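N-acetylglucosamine-specific lectin (Saxidomus purpuratus, PDB 6A7T) binds N-acetylglucosamine through a C-type lectin domain that recognises sugar independently of calcium. Local coordinates at residues 59-64 and 101-106; 37-42 and 151-156. All coordinates share one frame; numbering follows the deposited sequence.

Contact 1 (59-64 and 101-106); sequences NAALVT and RWIDGS. With CA (calcium ion), chain C.
T64 lies against the indole of W102; I103 adds the other large share of the contact. Three apolar touches carry the packing. T64 CA sits over one face of the W102 six-membered ring, 4.1 Å from its centroid and 21° off the ring normal, a CH-pi contact. It is displaced toward the rim of the ring. The methyl of T64 reaches the root of the same side chain, with CG2 3.7 Å from W102 CB. With chi1 of T64 at 60°, OG1 is turned to the side of water 1 and the calcium ion, and CG2 is left to lie on W102. The third touch is made by I103. Its CD1 lies 4.1 Å from A61 CB and packs on L62 CB as well.

The contact joins the two sheets of the C-type lectin fold. Strand 61-62 is an outer strand of one sheet and strand 99-102 an outer strand of the other. W48 of helix 48-57 packs on both L62 and I103. W137 meets the W102 ring edge-to-face.

No direct hydrogen bond crosses between the segments. Water 1 bridges them instead, donating to T64 OG1 and D104 OD2. Within 101-106, a type I turn runs from W102 to G105. D104 OD1 closes an Asx turn by accepting from S106 N at 3.0 Å, and it also takes the S106 hydroxyl. R101 grips G105 O side-on with NE and NH2, both at 2.9 Å.

T64 O is the protein ligand that this contact gives to the calcium ion, at 2.4 Å. E66, E70, E153 and waters 2 and 3 complete the site.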
loop_
_atom_site.group_PDB
_atom_site.type_symbol
_atom_site.label_atom_id
_atom_site.label_comp_id
_atom_site.label_asym_id
_atom_site.label_seq_id
_atom_site.Cartn_x
_atom_site.Cartn_y
_atom_site.Cartn_z
ATOM N N ASN A 59 -14.588 -7.315 8.465
ATOM C CA ASN A 59 -13.853 -7.909 7.358
ATOM C C ASN A 59 -12.390 -7.457 7.366
ATOM O O ASN A 59 -11.752 -7.202 6.331
ATOM C CB ASN A 59 -14.493 -7.517 6.015
ATOM C CG ASN A 59 -14.012 -8.369 4.864
ATOM O OD1 ASN A 59 -14.037 -9.592 4.964
ATOM N ND2 ASN A 59 -13.582 -7.729 3.776
ATOM N N ALA A 60 -11.831 -7.462 8.561
ATOM C CA ALA A 60 -10.502 -6.959 8.830
ATOM C C ALA A 60 -9.911 -7.788 9.975
ATOM O O ALA A 60 -10.427 -8.817 10.342
ATOM C CB ALA A 60 -10.642 -5.501 9.199
ATOM N N ALA A 61 -8.822 -7.302 10.522
ATOM C CA ALA A 61 -8.158 -7.915 11.677
ATOM C C ALA A 61 -7.368 -6.843 12.392
ATOM O O ALA A 61 -7.045 -5.844 11.804
ATOM C CB ALA A 61 -7.240 -9.022 11.218
ATOM N N LEU A 62 -7.074 -7.064 13.681
ATOM C CA LEU A 62 -6.182 -6.123 14.358
ATOM C C LEU A 62 -4.876 -6.007 13.543
ATOM O O LEU A 62 -4.357 -6.995 12.994
ATOM C CB LEU A 62 -5.919 -6.612 15.788
ATOM C CG LEU A 62 -7.009 -6.394 16.818
ATOM C CD1 LEU A 62 -6.729 -7.227 18.058
ATOM C CD2 LEU A 62 -7.140 -4.923 17.137
ATOM N N VAL A 63 -4.363 -4.763 13.441
ATOM C CA VAL A 63 -3.236 -4.424 12.617
ATOM C C VAL A 63 -1.996 -5.245 12.965
ATOM O O VAL A 63 -1.710 -5.469 14.103
ATOM C CB VAL A 63 -2.936 -2.919 12.702
ATOM C CG1 VAL A 63 -2.477 -2.510 14.087
ATOM C CG2 VAL A 63 -1.957 -2.500 11.617
ATOM N N THR A 64 -1.283 -5.686 11.933
ATOM C CA THR A 64 0.020 -6.346 12.091
ATOM C C THR A 64 1.047 -5.437 11.407
ATOM O O THR A 64 0.720 -4.820 10.443
ATOM C CB THR A 64 -0.038 -7.747 11.495
ATOM O OG1 THR A 64 -0.353 -7.576 10.121
ATOM C CG2 THR A 64 -1.086 -8.570 12.198
ATOM N N ARG A 101 3.921 -13.164 18.579
ATOM C CA ARG A 101 3.660 -13.332 17.173
ATOM C C ARG A 101 2.477 -12.426 16.766
ATOM O O ARG A 101 1.625 -12.101 17.584
ATOM C CB ARG A 101 3.278 -14.785 16.857
ATOM C CG ARG A 101 4.299 -15.832 17.289
ATOM C CD ARG A 101 5.570 -15.794 16.489
ATOM N NE ARG A 101 5.412 -16.311 15.139
ATOM C CZ ARG A 101 6.286 -17.112 14.518
ATOM N NH1 ARG A 101 7.451 -17.352 15.086
ATOM N NH2 ARG A 101 5.967 -17.660 13.347
ATOM N N TRP A 102 2.460 -12.051 15.504
ATOM C CA TRP A 102 1.284 -11.400 14.943
ATOM C C TRP A 102 0.144 -12.407 14.907
ATOM O O TRP A 102 0.366 -13.594 14.853
ATOM C CB TRP A 102 1.564 -10.829 13.556
ATOM C CG TRP A 102 2.621 -9.774 13.577
ATOM C CD1 TRP A 102 3.812 -9.795 12.915
ATOM C CD2 TRP A 102 2.588 -8.530 14.284
ATOM N NE1 TRP A 102 4.541 -8.656 13.156
ATOM C CE2 TRP A 102 3.819 -7.876 14.014
ATOM C CE3 TRP A 102 1.660 -7.920 15.143
ATOM C CZ2 TRP A 102 4.108 -6.626 14.550
ATOM C CZ3 TRP A 102 1.974 -6.709 15.709
ATOM C CH2 TRP A 102 3.198 -6.081 15.424
ATOM N N ILE A 103 -1.083 -11.894 14.895
ATOM C CA ILE A 103 -2.244 -12.793 15.040
ATOM C C ILE A 103 -2.493 -13.648 13.790
ATOM O O ILE A 103 -3.240 -14.618 13.906
ATOM C CB ILE A 103 -3.509 -12.025 15.429
ATOM C CG1 ILE A 103 -3.814 -10.934 14.412
ATOM C CG2 ILE A 103 -3.420 -11.553 16.878
ATOM C CD1 ILE A 103 -5.236 -10.409 14.514
ATOM N N ASP A 104 -1.871 -13.345 12.652
ATOM C CA ASP A 104 -1.855 -14.297 11.521
ATOM C C ASP A 104 -0.841 -15.437 11.715
ATOM O O ASP A 104 -0.657 -16.262 10.770
ATOM C CB ASP A 104 -1.536 -13.631 10.188
ATOM C CG ASP A 104 -0.205 -12.900 10.106
ATOM O OD1 ASP A 104 0.571 -12.940 11.060
ATOM O OD2 ASP A 104 0.021 -12.265 9.055
ATOM N N GLY A 105 -0.170 -15.464 12.860
ATOM C CA GLY A 105 0.815 -16.489 13.227
ATOM C C GLY A 105 2.264 -16.123 12.901
ATOM O O GLY A 105 3.204 -16.845 13.371
ATOM N N SER A 106 2.472 -15.016 12.171
ATOM C CA SER A 106 3.796 -14.665 11.607
ATOM C C SER A 106 4.730 -14.079 12.668
ATOM O O SER A 106 4.300 -13.539 13.679
ATOM C CB SER A 106 3.692 -13.747 10.431
ATOM O OG SER A 106 3.155 -12.475 10.784
HETATM CA CA CA C . 0.327 -4.767 8.086
HETATM O O HOH W 1 -1.974 -9.861 8.427
HETATM O O HOH W 2 1.089 -4.471 5.750
HETATM O O HOH W 3 -0.532 -6.876 7.088
#

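Contact 2 (37-42 and 151-156). With CA (calcium ion), chain C.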
loop_
_atom_site.group_PDB
_atom_site.type_symbol
_atom_site.label_atom_id
_atom_site.label_comp_id
_atom_site.label_asym_id
_atom_site.label_seq_id
_atom_site.Cartn_x
_atom_site.Cartn_y
_atom_site.Cartn_z
ATOM N N SER A 37 -3.254 -1.280 2.147
ATOM C CA SER A 37 -4.269 -1.667 3.146
ATOM C C SER A 37 -5.104 -0.464 3.541
ATOM O O SER A 37 -4.656 0.655 3.439
ATOM C CB SER A 37 -3.622 -2.204 4.389
ATOM O OG SER A 37 -3.007 -3.445 4.140
ATOM N N CYS A 38 -6.317 -0.750 4.033
ATOM C CA CYS A 38 -7.179 0.225 4.703
ATOM C C CYS A 38 -7.144 -0.026 6.222
ATOM O O CYS A 38 -7.140 -1.146 6.676
ATOM C CB CYS A 38 -8.598 0.154 4.182
ATOM S SG CYS A 38 -8.739 0.578 2.425
ATOM N N TYR A 39 -7.106 1.066 6.975
ATOM C CA TYR A 39 -7.005 1.044 8.428
ATOM C C TYR A 39 -8.153 1.816 9.071
ATOM O O TYR A 39 -8.498 2.935 8.654
ATOM C CB TYR A 39 -5.711 1.704 8.866
ATOM C CG TYR A 39 -4.461 1.047 8.332
ATOM C CD1 TYR A 39 -4.025 1.275 7.030
ATOM C CD2 TYR A 39 -3.709 0.192 9.120
ATOM C CE1 TYR A 39 -2.896 0.638 6.514
ATOM C CE2 TYR A 39 -2.530 -0.362 8.656
ATOM C CZ TYR A 39 -2.153 -0.188 7.333
ATOM O OH TYR A 39 -0.989 -0.781 6.926
ATOM N N LEU A 40 -8.605 1.264 10.220
ATOM C CA LEU A 40 -9.581 1.926 11.077
ATOM C C LEU A 40 -8.949 2.121 12.448
ATOM O O LEU A 40 -8.597 1.133 13.098
ATOM C CB LEU A 40 -10.821 1.033 11.194
ATOM C CG LEU A 40 -11.942 1.601 12.091
ATOM C CD1 LEU A 40 -12.503 2.877 11.532
ATOM C CD2 LEU A 40 -13.049 0.596 12.276
ATOM N N PHE A 41 -8.825 3.384 12.869
ATOM C CA PHE A 41 -8.387 3.752 14.196
ATOM C C PHE A 41 -9.645 3.926 15.039
ATOM O O PHE A 41 -10.249 5.014 15.037
ATOM C CB PHE A 41 -7.477 4.981 14.101
ATOM C CG PHE A 41 -6.219 4.735 13.311
ATOM C CD1 PHE A 41 -6.228 4.802 11.920
ATOM C CD2 PHE A 41 -4.998 4.476 13.945
ATOM C CE1 PHE A 41 -5.063 4.604 11.186
ATOM C CE2 PHE A 41 -3.850 4.251 13.207
ATOM C CZ PHE A 41 -3.875 4.328 11.833
ATOM N N ASP A 42 -10.105 2.813 15.590
ATOM C CA ASP A 42 -11.418 2.797 16.220
ATOM C C ASP A 42 -11.308 3.248 17.681
ATOM O O ASP A 42 -10.509 2.711 18.435
ATOM C CB ASP A 42 -12.088 1.437 16.102
ATOM C CG ASP A 42 -13.587 1.554 16.383
ATOM O OD1 ASP A 42 -14.354 1.994 15.480
ATOM O OD2 ASP A 42 -13.978 1.290 17.508
ATOM N N ILE A 151 -6.775 -0.732 16.447
ATOM C CA ILE A 151 -6.474 -0.433 15.023
ATOM C C ILE A 151 -6.741 -1.688 14.189
ATOM O O ILE A 151 -6.132 -2.724 14.430
ATOM C CB ILE A 151 -5.035 0.071 14.826
ATOM C CG1 ILE A 151 -4.742 1.264 15.736
ATOM C CG2 ILE A 151 -4.796 0.429 13.374
ATOM C CD1 ILE A 151 -3.290 1.576 15.962
ATOM N N CYS A 152 -7.674 -1.575 13.237
ATOM C CA CYS A 152 -8.004 -2.690 12.336
ATOM C C CYS A 152 -7.318 -2.443 10.978
ATOM O O CYS A 152 -7.126 -1.288 10.598
ATOM C CB CYS A 152 -9.479 -2.854 12.033
ATOM S SG CYS A 152 -10.528 -3.003 13.494
ATOM N N GLU A 153 -6.865 -3.523 10.340
ATOM C CA GLU A 153 -6.230 -3.476 9.020
ATOM C C GLU A 153 -6.989 -4.435 8.093
ATOM O O GLU A 153 -7.238 -5.546 8.475
ATOM C CB GLU A 153 -4.757 -3.824 9.154
ATOM C CG GLU A 153 -3.974 -3.785 7.841
ATOM C CD GLU A 153 -2.515 -4.225 7.907
ATOM O OE1 GLU A 153 -2.075 -4.847 8.929
ATOM O OE2 GLU A 153 -1.827 -3.992 6.908
ATOM N N THR A 154 -7.292 -4.002 6.861
ATOM C CA THR A 154 -7.828 -4.919 5.845
ATOM C C THR A 154 -7.009 -4.765 4.563
ATOM O O THR A 154 -6.527 -3.657 4.244
ATOM C CB THR A 154 -9.316 -4.664 5.562
ATOM O OG1 THR A 154 -9.780 -5.658 4.648
ATOM C CG2 THR A 154 -9.578 -3.275 5.038
ATOM N N ASP A 155 -6.884 -5.863 3.815
ATOM C CA ASP A 155 -6.238 -5.770 2.487
ATOM C C ASP A 155 -7.277 -5.998 1.385
ATOM O O ASP A 155 -6.928 -6.128 0.182
ATOM C CB ASP A 155 -5.097 -6.774 2.353
ATOM C CG ASP A 155 -5.573 -8.203 2.244
ATOM O OD1 ASP A 155 -6.813 -8.461 2.369
ATOM O OD2 ASP A 155 -4.702 -9.076 2.028
ATOM N N CYS A 156 -8.545 -6.016 1.772
ATOM C CA CYS A 156 -9.679 -6.075 0.820
ATOM C C CYS A 156 -9.634 -7.363 -0.021
ATOM O O CYS A 156 -10.202 -7.394 -1.106
ATOM C CB CYS A 156 -9.678 -4.859 -0.098
ATOM S SG CYS A 156 -9.837 -3.257 0.736
HETATM CA CA CA C . 0.327 -4.767 8.086
HETATM O O HOH W 2 1.089 -4.471 5.750
HETATM O O HOH W 3 -0.532 -6.876 7.088
#
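Y39 and E153 lie side by side on one face of the sheet and point the same way. The ring and carboxylate planes are only 18° apart. The aliphatic part of E153 runs along the tyrosine, with CG 3.8 Å from Y39 CE2. Its chain is extended, CG anti to the backbone N (chi1 -179°) and chi2 -176°, which carries the carboxylate out to the calcium ion. Both oxygens bind the metal, OE1 at 2.5 Å and OE2 at 2.6 Å. S37 OG donates to E153 OE2 at 3.1 Å, on its anti side. The hydroxyl of Y39 is hydrogen-bonded to E70, another calcium ligand.

F41 and I151 meet further along the same face. I151 CG2 sits over one face of the F41 ring, 4.2 Å from the centroid, while CG1 comes to 3.7 Å from F41 CD2. Helix 68-78 covers this pair.

The other face carries C38 with T154 and L40 with C152. C38 CB touches T154 CG2 at 3.7 Å. These are the hydrogen-bonded pairs of two antiparallel strands, and each is closed by two backbone bonds. Strands 37-43 and 148-154 are central neighbours in the sheet that brings the chain ends together in this long-form C-type lectin domain. Disulfides link C38 to C27, C152 to C55 and C156 to C22.

E153 OE2 thus has both a metal and a hydroxyl as partners. The calcium and the S37 bond together restrict rotation of the carboxylate, and direct coordination by the calcium would be expected to keep it ionised.

Contacts 1 and 2 share one sheet and one calcium ion. Strand 148-154 lies between strand 61-62 of contact 1 and strand 37-43 of contact 2. A61 O accepts from E153 N at 2.8 Å, and V63 N donates to I151 O at 2.9 Å, both probable hydrogen bonds. Contact 1 is nested within the loop closed by contact 2. Both are partly buried; no touching residue of contact 1 is exposed, while contact 2 runs out to exposed D155. Contact 2 lies inside the sheet, where backbone pairing dominates. Contact 1 spans the two sheets and relies on side-chain packing and a water bridge. To the metal, contact 1 gives a neutral carbonyl and contact 2 a charged, bidentate carboxylate.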